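Local coordinates for Alpha/beta hydrolase fold protein (Chitinophaga pinensis, PDB 4PW0) that is of unknown specific function but adopts the alpha/beta hydrolase fold and probably acts as a hydrolase with a serine nucleophile, at residues D83-M88 against G112-Q117; H144-L149 against T205-W210; S255-A260 against V273-Y278. One frame throughout, in Å; residues are numbered along the deposited sequence.

In the fold
Contacts 1 and 2 adjoin, their centres about 13 Å apart, and helix 197-212, one side of contact 2, also borders contact 1: Trp210 of contact 2 stacks on Phe114 of contact 1 and touches Val85. Contact 1 is a buried, wholly apolar meeting of helices 85-98 and 111-122 beside the central sheet. Contact 2 is partly buried, joins helices 146-154 and 197-212 of the region between strands 127-133 and 226-231, and mixes an aromatic face with a threonine hydroxyl. Contact 3 has its centre at least about 23 Å from theirs. There edge strand 252-257 meets helix 269-282 through buried hydrogen bonds, close to the second subunit.

Contact 1 (D83-M88 against G112-Q117); sequences DNVAAM and GGFIVQ
Gln117 NE2 is shared by two carbonyls, Gly113 O at 3.0 Å and Ala136 O, on the same helix whose Phe114 and Ile115 meet Val85 and Met88 (a selenomethionine). This is helix 111-122 of the alpha/beta hydrolase fold, which begins at the probable nucleophile elbow and packs here against the first turn of helix 85-98. Val85 sits between two neighbours, one methyl for each. With CG1 opposite its own backbone N (chi1 166°), that methyl lies 4.0 Å from Ile115 CA, while CG2 is left to meet Phe114 CB, also at 4.0 Å, and the edge of the Phe114 ring. The ring itself runs on past Val85 to stack with Trp210. The Val85 and Phe114 side chains stand roughly perpendicular, as do those of Met88 and Ile115. Helix 85-98 is opened by Asn84, the N-cap, whose OD1 takes Ala87 N at 2.9 Å from above the carbonyl plane. Its ND2 is held in turn by Asp83 OD1, met almost straight (168° at the hydrogen), so both ends of the amide are fixed. One turn on, the Met88 chain extends toward helix 197-212, and its root closes the contact: Met88 CB rests 3.8 Å from Ile115 CD1.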
ATOM      1  N   ASP A  83      -2.353 -28.029 -18.294  1.00 19.34           N
ATOM      2  CA  ASP A  83      -3.244 -28.095 -17.148  1.00 19.66           C
ATOM      3  C   ASP A  83      -2.624 -27.672 -15.815  1.00 17.83           C
ATOM      4  O   ASP A  83      -3.196 -27.936 -14.761  1.00 19.51           O
ATOM      5  CB  ASP A  83      -3.896 -29.487 -17.037  1.00 21.02           C
ATOM      6  CG  ASP A  83      -2.949 -30.559 -16.583  1.00 22.16           C
ATOM      7  OD1 ASP A  83      -1.758 -30.289 -16.366  1.00 22.38           O
ATOM      8  OD2 ASP A  83      -3.425 -31.729 -16.450  1.00 26.03           O
ATOM      9  N   ASN A  84      -1.461 -27.028 -15.870  1.00 17.20           N
ATOM     10  CA  ASN A  84      -0.711 -26.719 -14.666  1.00 18.21           C
ATOM     11  C   ASN A  84       0.144 -25.469 -14.849  1.00 16.93           C
ATOM     12  O   ASN A  84       0.656 -25.170 -15.945  1.00 18.20           O
ATOM     13  CB  ASN A  84       0.162 -27.939 -14.287  1.00 20.43           C
ATOM     14  CG  ASN A  84       1.227 -28.279 -15.322  1.00 20.79           C
ATOM     15  OD1 ASN A  84       2.378 -27.863 -15.222  1.00 21.35           O
ATOM     16  ND2 ASN A  84       0.820 -29.005 -16.356  1.00 20.77           N
ATOM     17  N   VAL A  85       0.360 -24.776 -13.724  1.00 17.35           N
ATOM     18  CA  VAL A  85       1.128 -23.540 -13.715  1.00 17.79           C
ATOM     19  C   VAL A  85       2.572 -23.745 -14.175  1.00 17.35           C
ATOM     20  O   VAL A  85       3.123 -22.881 -14.872  1.00 18.00           O
ATOM     21  CB  VAL A  85       1.054 -22.858 -12.324  1.00 17.27           C
ATOM     22  CG1 VAL A  85       2.105 -21.777 -12.185  1.00 17.98           C
ATOM     23  CG2 VAL A  85      -0.359 -22.293 -12.095  1.00 19.19           C
ATOM     24  N   ALA A  86       3.210 -24.851 -13.774  1.00 18.02           N
ATOM     25  CA  ALA A  86       4.585 -25.026 -14.158  1.00 18.93           C
ATOM     26  C   ALA A  86       4.765 -25.026 -15.668  1.00 19.27           C
ATOM     27  O   ALA A  86       5.706 -24.417 -16.180  1.00 19.50           O
ATOM     28  CB  ALA A  86       5.151 -26.319 -13.549  1.00 20.46           C
ATOM     29  N   ALA A  87       3.884 -25.722 -16.374  1.00 18.99           N
ATOM     30  CA  ALA A  87       3.948 -25.736 -17.840  1.00 18.71           C
ATOM     31  C   ALA A  87       3.627 -24.386 -18.467  1.00 19.59           C
ATOM     32  O   ALA A  87       4.224 -23.966 -19.432  1.00 20.11           O
ATOM     33  CB  ALA A  87       3.037 -26.825 -18.401  1.00 20.63           C
HETATM   34  N   MSE A  88       2.641 -23.687 -17.872  1.00 17.88           N
HETATM   35  CA  MSE A  88       2.357 -22.333 -18.362  1.00 17.90           C
HETATM   36  C   MSE A  88       3.511 -21.398 -18.222  1.00 17.85           C
HETATM   37  O   MSE A  88       3.723 -20.505 -19.054  1.00 18.26           O
HETATM   38  CB  MSE A  88       1.163 -21.749 -17.610  1.00 16.98           C
HETATM   39  CG  MSE A  88      -0.126 -22.525 -17.877  1.00 17.99           C
HETATM   40 SE   MSE A  88      -1.600 -21.756 -16.821  0.65 19.14          SE
HETATM   41  CE  MSE A  88      -2.924 -23.065 -17.263  1.00 19.16           C
ATOM     42  N   GLY A 112      -2.127 -15.385 -13.473  1.00 13.52           N
ATOM     43  CA  GLY A 112      -0.860 -14.820 -13.802  1.00 14.40           C
ATOM     44  C   GLY A 112       0.019 -14.540 -12.599  1.00 14.70           C
ATOM     45  O   GLY A 112       1.252 -14.593 -12.688  1.00 15.64           O
ATOM     46  N   GLY A 113      -0.614 -14.225 -11.463  1.00 14.50           N
ATOM     47  CA  GLY A 113       0.116 -14.051 -10.229  1.00 15.36           C
ATOM     48  C   GLY A 113       0.718 -15.341  -9.695  1.00 15.73           C
ATOM     49  O   GLY A 113       1.703 -15.297  -8.933  1.00 17.17           O
ATOM     50  N   PHE A 114       0.138 -16.485 -10.031  1.00 14.43           N
ATOM     51  CA  PHE A 114       0.761 -17.773  -9.693  1.00 14.35           C
ATOM     52  C   PHE A 114       1.983 -18.012 -10.601  1.00 15.76           C
ATOM     53  O   PHE A 114       3.085 -18.383 -10.130  1.00 16.36           O
ATOM     54  CB  PHE A 114      -0.185 -18.948  -9.954  1.00 15.29           C
ATOM     55  CG  PHE A 114      -1.503 -18.913  -9.241  1.00 14.62           C
ATOM     56  CD1 PHE A 114      -1.750 -18.111  -8.136  1.00 15.21           C
ATOM     57  CD2 PHE A 114      -2.520 -19.716  -9.691  1.00 15.55           C
ATOM     58  CE1 PHE A 114      -3.005 -18.088  -7.530  1.00 15.12           C
ATOM     59  CE2 PHE A 114      -3.749 -19.727  -9.081  1.00 15.93           C
ATOM     60  CZ  PHE A 114      -4.015 -18.938  -7.996  1.00 14.91           C
ATOM     61  N   ILE A 115       1.832 -17.706 -11.883  1.00 14.85           N
ATOM     62  CA  ILE A 115       2.915 -17.906 -12.863  1.00 15.42           C
ATOM     63  C   ILE A 115       4.129 -17.061 -12.498  1.00 16.15           C
ATOM     64  O   ILE A 115       5.279 -17.552 -12.558  1.00 17.67           O
ATOM     65  CB  ILE A 115       2.415 -17.614 -14.293  1.00 16.98           C
ATOM     66  CG1 ILE A 115       1.416 -18.692 -14.740  1.00 16.52           C
ATOM     67  CG2 ILE A 115       3.585 -17.569 -15.296  1.00 18.09           C
ATOM     68  CD1 ILE A 115       0.602 -18.336 -15.978  1.00 17.99           C
ATOM     69  N   VAL A 116       3.944 -15.809 -12.072  1.00 16.26           N
ATOM     70  CA  VAL A 116       5.144 -14.990 -11.797  1.00 15.79           C
ATOM     71  C   VAL A 116       5.877 -15.501 -10.566  1.00 16.60           C
ATOM     72  O   VAL A 116       7.085 -15.372 -10.504  1.00 18.21           O
ATOM     73  CB  VAL A 116       4.838 -13.489 -11.672  1.00 17.11           C
ATOM     74  CG1 VAL A 116       4.258 -12.968 -12.991  1.00 17.58           C
ATOM     75  CG2 VAL A 116       3.911 -13.135 -10.502  1.00 16.98           C
ATOM     76  N   GLN A 117       5.161 -16.055  -9.586  1.00 15.86           N
ATOM     77  CA  GLN A 117       5.833 -16.664  -8.417  1.00 15.81           C
ATOM     78  C   GLN A 117       6.685 -17.869  -8.864  1.00 18.07           C
ATOM     79  O   GLN A 117       7.838 -17.994  -8.485  1.00 19.28           O
ATOM     80  CB  GLN A 117       4.841 -17.139  -7.397  1.00 17.08           C
ATOM     81  CG  GLN A 117       4.066 -16.049  -6.674  1.00 15.91           C
ATOM     82  CD  GLN A 117       2.996 -16.654  -5.795  1.00 16.19           C
ATOM     83  OE1 GLN A 117       3.303 -17.347  -4.820  1.00 18.42           O
ATOM     84  NE2 GLN A 117       1.748 -16.367  -6.106  1.00 16.85           N
TER

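Contact 2 (H144-L149 against T205-W210)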
ATOM      1  N   HIS A 144      -9.333 -24.920  -3.055  1.00 17.72           N
ATOM      2  CA  HIS A 144      -9.957 -26.239  -3.174  1.00 20.04           C
ATOM      3  C   HIS A 144     -11.393 -26.115  -3.623  1.00 21.45           C
ATOM      4  O   HIS A 144     -11.948 -27.046  -4.234  1.00 24.87           O
ATOM      5  CB  HIS A 144      -9.922 -26.985  -1.831  1.00 19.91           C
ATOM      6  CG  HIS A 144      -8.548 -27.243  -1.301  1.00 22.14           C
ATOM      7  ND1 HIS A 144      -8.323 -28.004  -0.174  1.00 30.84           N
ATOM      8  CD2 HIS A 144      -7.339 -26.785  -1.690  1.00 22.69           C
ATOM      9  CE1 HIS A 144      -7.030 -28.045   0.066  1.00 29.01           C
ATOM     10  NE2 HIS A 144      -6.413 -27.292  -0.823  1.00 25.77           N
ATOM     11  N   THR A 145     -12.023 -24.988  -3.324  1.00 18.26           N
ATOM     12  CA  THR A 145     -13.403 -24.730  -3.724  1.00 21.56           C
ATOM     13  C   THR A 145     -13.583 -23.796  -4.906  1.00 18.24           C
ATOM     14  O   THR A 145     -14.678 -23.350  -5.216  1.00 19.10           O
ATOM     15  CB  THR A 145     -14.255 -24.289  -2.566  1.00 27.66           C
ATOM     16  OG1 THR A 145     -13.712 -23.132  -1.988  1.00 29.40           O
ATOM     17  CG2 THR A 145     -14.420 -25.492  -1.529  1.00 34.19           C
ATOM     18  N   PHE A 146     -12.481 -23.545  -5.601  1.00 17.04           N
ATOM     19  CA  PHE A 146     -12.527 -22.738  -6.811  1.00 16.82           C
ATOM     20  C   PHE A 146     -13.522 -23.295  -7.837  1.00 16.85           C
ATOM     21  O   PHE A 146     -14.273 -22.516  -8.394  1.00 16.47           O
ATOM     22  CB  PHE A 146     -11.115 -22.574  -7.415  1.00 18.01           C
ATOM     23  CG  PHE A 146     -11.105 -21.803  -8.673  1.00 17.15           C
ATOM     24  CD1 PHE A 146     -11.215 -20.459  -8.635  1.00 18.90           C
ATOM     25  CD2 PHE A 146     -10.932 -22.421  -9.919  1.00 17.59           C
ATOM     26  CE1 PHE A 146     -11.194 -19.712  -9.785  1.00 19.63           C
ATOM     27  CE2 PHE A 146     -10.903 -21.670 -11.064  1.00 17.90           C
ATOM     28  CZ  PHE A 146     -11.055 -20.305 -11.004  1.00 18.80           C
ATOM     29  N   PRO A 147     -13.550 -24.633  -8.054  1.00 17.32           N
ATOM     30  CA  PRO A 147     -14.565 -25.107  -9.009  1.00 17.90           C
ATOM     31  C   PRO A 147     -15.999 -24.753  -8.626  1.00 18.47           C
ATOM     32  O   PRO A 147     -16.794 -24.438  -9.512  1.00 19.22           O
ATOM     33  CB  PRO A 147     -14.328 -26.631  -9.042  1.00 20.15           C
ATOM     34  CG  PRO A 147     -12.889 -26.794  -8.697  1.00 20.52           C
ATOM     35  CD  PRO A 147     -12.678 -25.727  -7.611  1.00 18.27           C
ATOM     36  N   ASP A 148     -16.339 -24.806  -7.342  1.00 18.05           N
ATOM     37  CA  ASP A 148     -17.682 -24.416  -6.914  1.00 17.86           C
ATOM     38  C   ASP A 148     -17.921 -22.926  -7.058  1.00 16.86           C
ATOM     39  O   ASP A 148     -19.064 -22.518  -7.315  1.00 18.42           O
ATOM     40  CB  ASP A 148     -18.006 -24.927  -5.540  1.00 19.70           C
ATOM     41  CG  ASP A 148     -18.257 -26.446  -5.537  1.00 21.51           C
ATOM     42  OD1 ASP A 148     -18.842 -26.936  -6.520  1.00 24.15           O
ATOM     43  OD2 ASP A 148     -17.836 -27.145  -4.611  1.00 27.47           O
ATOM     44  N   LEU A 149     -16.880 -22.098  -6.912  1.00 16.35           N
ATOM     45  CA  LEU A 149     -17.058 -20.658  -7.141  1.00 16.45           C
ATOM     46  C   LEU A 149     -17.433 -20.419  -8.597  1.00 16.81           C
ATOM     47  O   LEU A 149     -18.331 -19.639  -8.913  1.00 17.54           O
ATOM     48  CB  LEU A 149     -15.783 -19.927  -6.764  1.00 16.97           C
ATOM     49  CG  LEU A 149     -15.837 -18.424  -6.935  1.00 18.60           C
ATOM     50  CD1 LEU A 149     -16.752 -17.765  -5.938  1.00 23.60           C
ATOM     51  CD2 LEU A 149     -14.418 -17.866  -6.906  1.00 22.79           C
ATOM     52  N   THR A 205      -8.423 -26.293 -14.074  1.00 16.40           N
ATOM     53  CA  THR A 205      -7.647 -27.368 -13.482  1.00 17.27           C
ATOM     54  C   THR A 205      -6.371 -26.835 -12.797  1.00 16.02           C
ATOM     55  O   THR A 205      -6.051 -27.176 -11.650  1.00 17.37           O
ATOM     56  CB  THR A 205      -7.267 -28.418 -14.552  1.00 17.51           C
ATOM     57  OG1 THR A 205      -8.463 -28.860 -15.185  1.00 18.37           O
ATOM     58  CG2 THR A 205      -6.564 -29.601 -13.916  1.00 19.33           C
ATOM     59  N   ALA A 206      -5.645 -25.968 -13.513  1.00 15.77           N
ATOM     60  CA  ALA A 206      -4.394 -25.422 -13.037  1.00 15.75           C
ATOM     61  C   ALA A 206      -4.590 -24.597 -11.749  1.00 15.84           C
ATOM     62  O   ALA A 206      -3.764 -24.695 -10.805  1.00 17.33           O
ATOM     63  CB  ALA A 206      -3.724 -24.592 -14.111  1.00 17.83           C
ATOM     64  N   ILE A 207      -5.652 -23.802 -11.713  1.00 14.84           N
ATOM     65  CA  ILE A 207      -5.884 -22.943 -10.568  1.00 15.16           C
ATOM     66  C   ILE A 207      -6.250 -23.782  -9.349  1.00 15.89           C
ATOM     67  O   ILE A 207      -5.743 -23.573  -8.233  1.00 16.87           O
ATOM     68  CB  ILE A 207      -6.981 -21.935 -10.883  1.00 16.01           C
ATOM     69  CG1 ILE A 207      -6.486 -20.922 -11.897  1.00 15.36           C
ATOM     70  CG2 ILE A 207      -7.477 -21.232  -9.637  1.00 15.85           C
ATOM     71  CD1 ILE A 207      -7.598 -20.163 -12.579  1.00 16.69           C
ATOM     72  N   THR A 208      -7.110 -24.761  -9.549  1.00 15.70           N
ATOM     73  CA  THR A 208      -7.502 -25.637  -8.442  1.00 16.66           C
ATOM     74  C   THR A 208      -6.287 -26.370  -7.881  1.00 17.81           C
ATOM     75  O   THR A 208      -6.105 -26.448  -6.649  1.00 18.25           O
ATOM     76  CB  THR A 208      -8.593 -26.635  -8.929  1.00 16.98           C
ATOM     77  OG1 THR A 208      -9.718 -25.904  -9.469  1.00 17.67           O
ATOM     78  CG2 THR A 208      -9.091 -27.485  -7.759  1.00 17.87           C
ATOM     79  N   ASN A 209      -5.471 -26.907  -8.769  1.00 17.40           N
ATOM     80  CA  ASN A 209      -4.290 -27.628  -8.325  1.00 18.82           C
ATOM     81  C   ASN A 209      -3.181 -26.801  -7.714  1.00 17.79           C
ATOM     82  O   ASN A 209      -2.431 -27.304  -6.873  1.00 19.50           O
ATOM     83  CB  ASN A 209      -3.763 -28.564  -9.414  1.00 19.47           C
ATOM     84  CG  ASN A 209      -4.568 -29.837  -9.499  1.00 25.90           C
ATOM     85  OD1 ASN A 209      -5.126 -30.323  -8.523  1.00 30.57           O
ATOM     86  ND2 ASN A 209      -4.664 -30.359 -10.667  1.00 29.44           N
ATOM     87  N   TRP A 210      -3.097 -25.521  -8.064  1.00 16.90           N
ATOM     88  CA  TRP A 210      -2.192 -24.617  -7.351  1.00 17.05           C
ATOM     89  C   TRP A 210      -2.528 -24.661  -5.864  1.00 17.19           C
ATOM     90  O   TRP A 210      -1.617 -24.613  -5.036  1.00 18.51           O
ATOM     91  CB  TRP A 210      -2.329 -23.195  -7.913  1.00 16.62           C
ATOM     92  CG  TRP A 210      -1.431 -22.165  -7.312  1.00 16.08           C
ATOM     93  CD1 TRP A 210      -1.770 -21.232  -6.384  1.00 15.88           C
ATOM     94  CD2 TRP A 210      -0.060 -21.926  -7.628  1.00 15.26           C
ATOM     95  NE1 TRP A 210      -0.695 -20.431  -6.106  1.00 15.67           N
ATOM     96  CE2 TRP A 210       0.355 -20.811  -6.876  1.00 15.79           C
ATOM     97  CE3 TRP A 210       0.860 -22.531  -8.476  1.00 17.55           C
ATOM     98  CZ2 TRP A 210       1.631 -20.276  -6.978  1.00 17.25           C
ATOM     99  CZ3 TRP A 210       2.132 -21.992  -8.570  1.00 16.69           C
ATOM    100  CH2 TRP A 210       2.495 -20.867  -7.836  1.00 16.84           C
TER
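Phe146 carries its ring on the side away from its backbone N (chi1 178°), and Ile207, with CG1 opposite its carbonyl carbon (chi1 -70°), has CG2 opposite its backbone N, which sets that methyl over the aromatic face. The result is a CH-pi contact: Ile207 CG2 lies 3.6 Å from the centroid of the Phe146 ring, only 8° off the normal and therefore practically over its centre. The longer branch of the isoleucine follows the ring outward, with Ile207 CD1 at 3.8 Å from Phe146 CZ. Thr208, the next residue, meets the edge instead of the face, its OG1 near the ring plane and 3.7 Å from Phe146 CD2. Pro147 CG, at the outer corner of the proline ring, comes to 3.4 Å from the same Thr208 OG1. Thr208 OG1 is hydrogen-bonded to Leu204 O, one turn back in its own helix, which satisfies the hydroxyl while it faces carbon. Phe45 packs edge-to-face with Phe146 and also touches Ile207, adding a loop residue to the cluster. Helices 146-154 and 197-212 thus meet within the helical insertion between strands 127-133 and 226-231, where many alpha/beta hydrolases carry a cap over the active site, consistent with a cap here.

Contact 3 (S255-A260 against V273-Y278); sequences SLYPDA and VSQTEY
Gln275 OE1 is gripped by two hydroxyls, Ser255 OG and Tyr257 OH, each donating over 2.8 Å. They come from opposite faces of the amide plane, Ser255 OG lying 44° and Tyr257 OH 49° out of it, so the oxygen is clasped from both sides and neither donor sits on a lone pair. The amide nitrogen is served separately: Gln275 NE2 donates to a water at 2.7 Å, and this water in turn donates a hydrogen bond to Ser255 OG at 2.6 Å. Ser255 OG, in one of its two modelled conformers, therefore donates to the amide and accepts from the water, closing a small ring of bonds. The glutamine gets there by an extended chain beyond CG, leaving helix 269-282 to reach the strand. That strand, 252-257, is the last of the alpha/beta hydrolase sheet, and helix 269-282 is the last helix, packing beside it. Ser255 and Tyr257 both point toward the helix, two residues apart, while Leu256 between them points away and packs on Phe246 of the second subunit. Backbone bonds hold Ser255 to Val228 and Gln230 on the neighbouring strand; beyond the edge, Ser255 and Leu256 pair antiparallel with a strand of that second subunit, continuing the sheet across the dimer. The Tyr257 ring offers its edge to the amide oxygen, CE1 being 3.4 Å from Gln275 OE1, with ring and amide planes 51° apart.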
ATOM      1  N   SER A 255      -0.198  -3.542  -0.622  1.00 13.27           N
ATOM      2  CA  SER A 255      -1.272  -2.537  -0.668  0.60 14.42           C
ATOM      3  C   SER A 255      -2.619  -3.248  -0.661  1.00 13.25           C
ATOM      4  O   SER A 255      -2.845  -4.124  -1.498  1.00 14.03           O
ATOM      5  CB  SER A 255      -1.166  -1.726  -1.986  0.60 15.15           C
ATOM      6  OG  SER A 255      -0.119  -0.738  -2.018  0.60 17.01           O
ATOM      7  N   LEU A 256      -3.491  -2.873   0.274  1.00 13.33           N
ATOM      8  CA  LEU A 256      -4.867  -3.342   0.255  1.00 13.19           C
ATOM      9  C   LEU A 256      -5.807  -2.164  -0.004  1.00 13.16           C
ATOM     10  O   LEU A 256      -5.672  -1.080   0.590  1.00 13.96           O
ATOM     11  CB  LEU A 256      -5.275  -4.024   1.554  1.00 14.07           C
ATOM     12  CG  LEU A 256      -4.454  -5.212   2.001  1.00 14.39           C
ATOM     13  CD1 LEU A 256      -5.019  -5.788   3.286  1.00 15.44           C
ATOM     14  CD2 LEU A 256      -4.377  -6.254   0.917  1.00 15.17           C
ATOM     15  N   TYR A 257      -6.752  -2.407  -0.914  1.00 13.11           N
ATOM     16  CA  TYR A 257      -7.673  -1.363  -1.385  1.00 13.82           C
ATOM     17  C   TYR A 257      -9.087  -1.531  -0.795  1.00 14.08           C
ATOM     18  O   TYR A 257      -9.559  -2.656  -0.667  1.00 14.65           O
ATOM     19  CB  TYR A 257      -7.756  -1.333  -2.925  1.00 15.53           C
ATOM     20  CG  TYR A 257      -6.464  -1.046  -3.667  1.00 14.64           C
ATOM     21  CD1 TYR A 257      -5.349  -0.520  -3.049  1.00 16.00           C
ATOM     22  CD2 TYR A 257      -6.405  -1.247  -5.048  1.00 16.20           C
ATOM     23  CE1 TYR A 257      -4.173  -0.220  -3.751  1.00 17.19           C
ATOM     24  CE2 TYR A 257      -5.256  -0.969  -5.738  1.00 16.06           C
ATOM     25  CZ  TYR A 257      -4.160  -0.479  -5.127  1.00 16.53           C
ATOM     26  OH  TYR A 257      -3.015  -0.211  -5.880  1.00 18.79           O
ATOM     27  N   PRO A 258      -9.731  -0.419  -0.449  1.00 14.25           N
ATOM     28  CA  PRO A 258     -10.981  -0.519   0.341  1.00 14.46           C
ATOM     29  C   PRO A 258     -12.192  -0.921  -0.461  1.00 14.77           C
ATOM     30  O   PRO A 258     -12.351  -0.548  -1.645  1.00 14.94           O
ATOM     31  CB  PRO A 258     -11.149   0.906   0.860  1.00 15.54           C
ATOM     32  CG  PRO A 258     -10.427   1.779  -0.138  1.00 15.05           C
ATOM     33  CD  PRO A 258      -9.222   0.954  -0.540  1.00 14.55           C
ATOM     34  N   ASP A 259     -13.085  -1.645   0.211  1.00 14.13           N
ATOM     35  CA  ASP A 259     -14.404  -2.013  -0.350  1.00 14.36           C
ATOM     36  C   ASP A 259     -14.264  -2.559  -1.760  1.00 14.20           C
ATOM     37  O   ASP A 259     -15.000  -2.159  -2.676  1.00 15.11           O
ATOM     38  CB  ASP A 259     -15.402  -0.865  -0.297  1.00 15.37           C
ATOM     39  CG  ASP A 259     -16.833  -1.332  -0.589  1.00 15.96           C
ATOM     40  OD1 ASP A 259     -17.161  -2.476  -0.241  1.00 17.70           O
ATOM     41  OD2 ASP A 259     -17.541  -0.487  -1.162  1.00 19.14           O
ATOM     42  N   ALA A 260     -13.350  -3.521  -1.901  1.00 14.51           N
ATOM     43  CA  ALA A 260     -12.973  -4.059  -3.187  1.00 13.18           C
ATOM     44  C   ALA A 260     -12.768  -5.555  -3.083  1.00 13.76           C
ATOM     45  O   ALA A 260     -12.752  -6.119  -1.982  1.00 15.88           O
ATOM     46  CB  ALA A 260     -11.737  -3.344  -3.686  1.00 14.28           C
ATOM     47  N   VAL A 273      -1.804   2.338 -10.842  1.00 15.52           N
ATOM     48  CA  VAL A 273      -0.722   2.858 -11.699  1.00 16.36           C
ATOM     49  C   VAL A 273       0.241   3.717 -10.901  1.00 16.57           C
ATOM     50  O   VAL A 273       1.460   3.586 -11.020  1.00 17.51           O
ATOM     51  CB  VAL A 273      -1.296   3.624 -12.893  1.00 16.53           C
ATOM     52  CG1 VAL A 273      -0.198   4.390 -13.609  1.00 18.88           C
ATOM     53  CG2 VAL A 273      -2.006   2.679 -13.839  1.00 18.83           C
ATOM     54  N   SER A 274      -0.297   4.612 -10.058  1.00 16.37           N
ATOM     55  CA  SER A 274       0.569   5.483  -9.266  1.00 16.62           C
ATOM     56  C   SER A 274       1.528   4.703  -8.372  1.00 17.43           C
ATOM     57  O   SER A 274       2.747   4.953  -8.313  1.00 19.24           O
ATOM     58  CB  SER A 274      -0.259   6.420  -8.437  1.00 17.62           C
ATOM     59  OG  SER A 274       0.586   7.232  -7.629  1.00 21.52           O
ATOM     60  N   GLN A 275       0.966   3.700  -7.721  1.00 15.10           N
ATOM     61  CA  GLN A 275       1.789   2.878  -6.823  1.00 15.22           C
ATOM     62  C   GLN A 275       2.813   2.040  -7.562  1.00 15.26           C
ATOM     63  O   GLN A 275       3.991   1.947  -7.122  1.00 16.51           O
ATOM     64  CB  GLN A 275       0.894   1.991  -5.973  1.00 15.17           C
ATOM     65  CG  GLN A 275       0.065   2.759  -5.000  1.00 18.96           C
ATOM     66  CD  GLN A 275      -0.641   1.857  -4.022  1.00 20.98           C
ATOM     67  OE1 GLN A 275      -0.930   0.722  -4.310  1.00 21.28           O
ATOM     68  NE2 GLN A 275      -0.963   2.442  -2.839  1.00 25.36           N
ATOM     69  N   THR A 276       2.369   1.413  -8.658  1.00 15.27           N
ATOM     70  CA  THR A 276       3.194   0.502  -9.456  0.60 16.61           C
ATOM     71  C   THR A 276       4.315   1.235 -10.199  1.00 16.32           C
ATOM     72  O   THR A 276       5.452   0.738 -10.290  1.00 17.18           O
ATOM     73  CB  THR A 276       2.308  -0.293 -10.469  0.60 16.91           C
ATOM     74  OG1 THR A 276       1.344  -1.035  -9.740  0.60 21.42           O
ATOM     75  CG2 THR A 276       3.141  -1.272 -11.263  0.60 19.83           C
ATOM     76  N   GLU A 277       3.998   2.425 -10.716  1.00 16.63           N
ATOM     77  CA  GLU A 277       5.005   3.205 -11.400  1.00 18.38           C
ATOM     78  C   GLU A 277       6.140   3.577 -10.450  1.00 18.10           C
ATOM     79  O   GLU A 277       7.330   3.464 -10.817  1.00 19.47           O
ATOM     80  CB  GLU A 277       4.329   4.440 -12.014  1.00 24.82           C
ATOM     81  CG  GLU A 277       5.215   5.444 -12.644  1.00 31.45           C
ATOM     82  CD  GLU A 277       4.300   6.507 -13.220  1.00 44.36           C
ATOM     83  OE1 GLU A 277       3.452   7.052 -12.453  1.00 51.34           O
ATOM     84  OE2 GLU A 277       4.368   6.727 -14.436  1.00 47.29           O
ATOM     85  N   TYR A 278       5.835   4.014  -9.224  1.00 16.99           N
ATOM     86  CA  TYR A 278       6.863   4.262  -8.274  1.00 18.31           C
ATOM     87  C   TYR A 278       7.693   3.016  -7.965  1.00 17.62           C
ATOM     88  O   TYR A 278       8.943   3.030  -7.909  1.00 18.39           O
ATOM     89  CB  TYR A 278       6.326   4.904  -6.960  1.00 18.72           C
ATOM     90  CG  TYR A 278       7.434   5.185  -5.997  1.00 18.95           C
ATOM     91  CD1 TYR A 278       8.173   6.383  -6.085  1.00 20.85           C
ATOM     92  CD2 TYR A 278       7.849   4.245  -5.081  1.00 19.10           C
ATOM     93  CE1 TYR A 278       9.239   6.577  -5.248  1.00 21.09           C
ATOM     94  CE2 TYR A 278       8.958   4.436  -4.270  1.00 19.96           C
ATOM     95  CZ  TYR A 278       9.641   5.632  -4.368  1.00 22.03           C
ATOM     96  OH  TYR A 278      10.773   5.808  -3.586  1.00 24.29           O
TER
HETATM   97  O   HOH W   1      -1.469   1.023  -0.579  0.60 19.54           O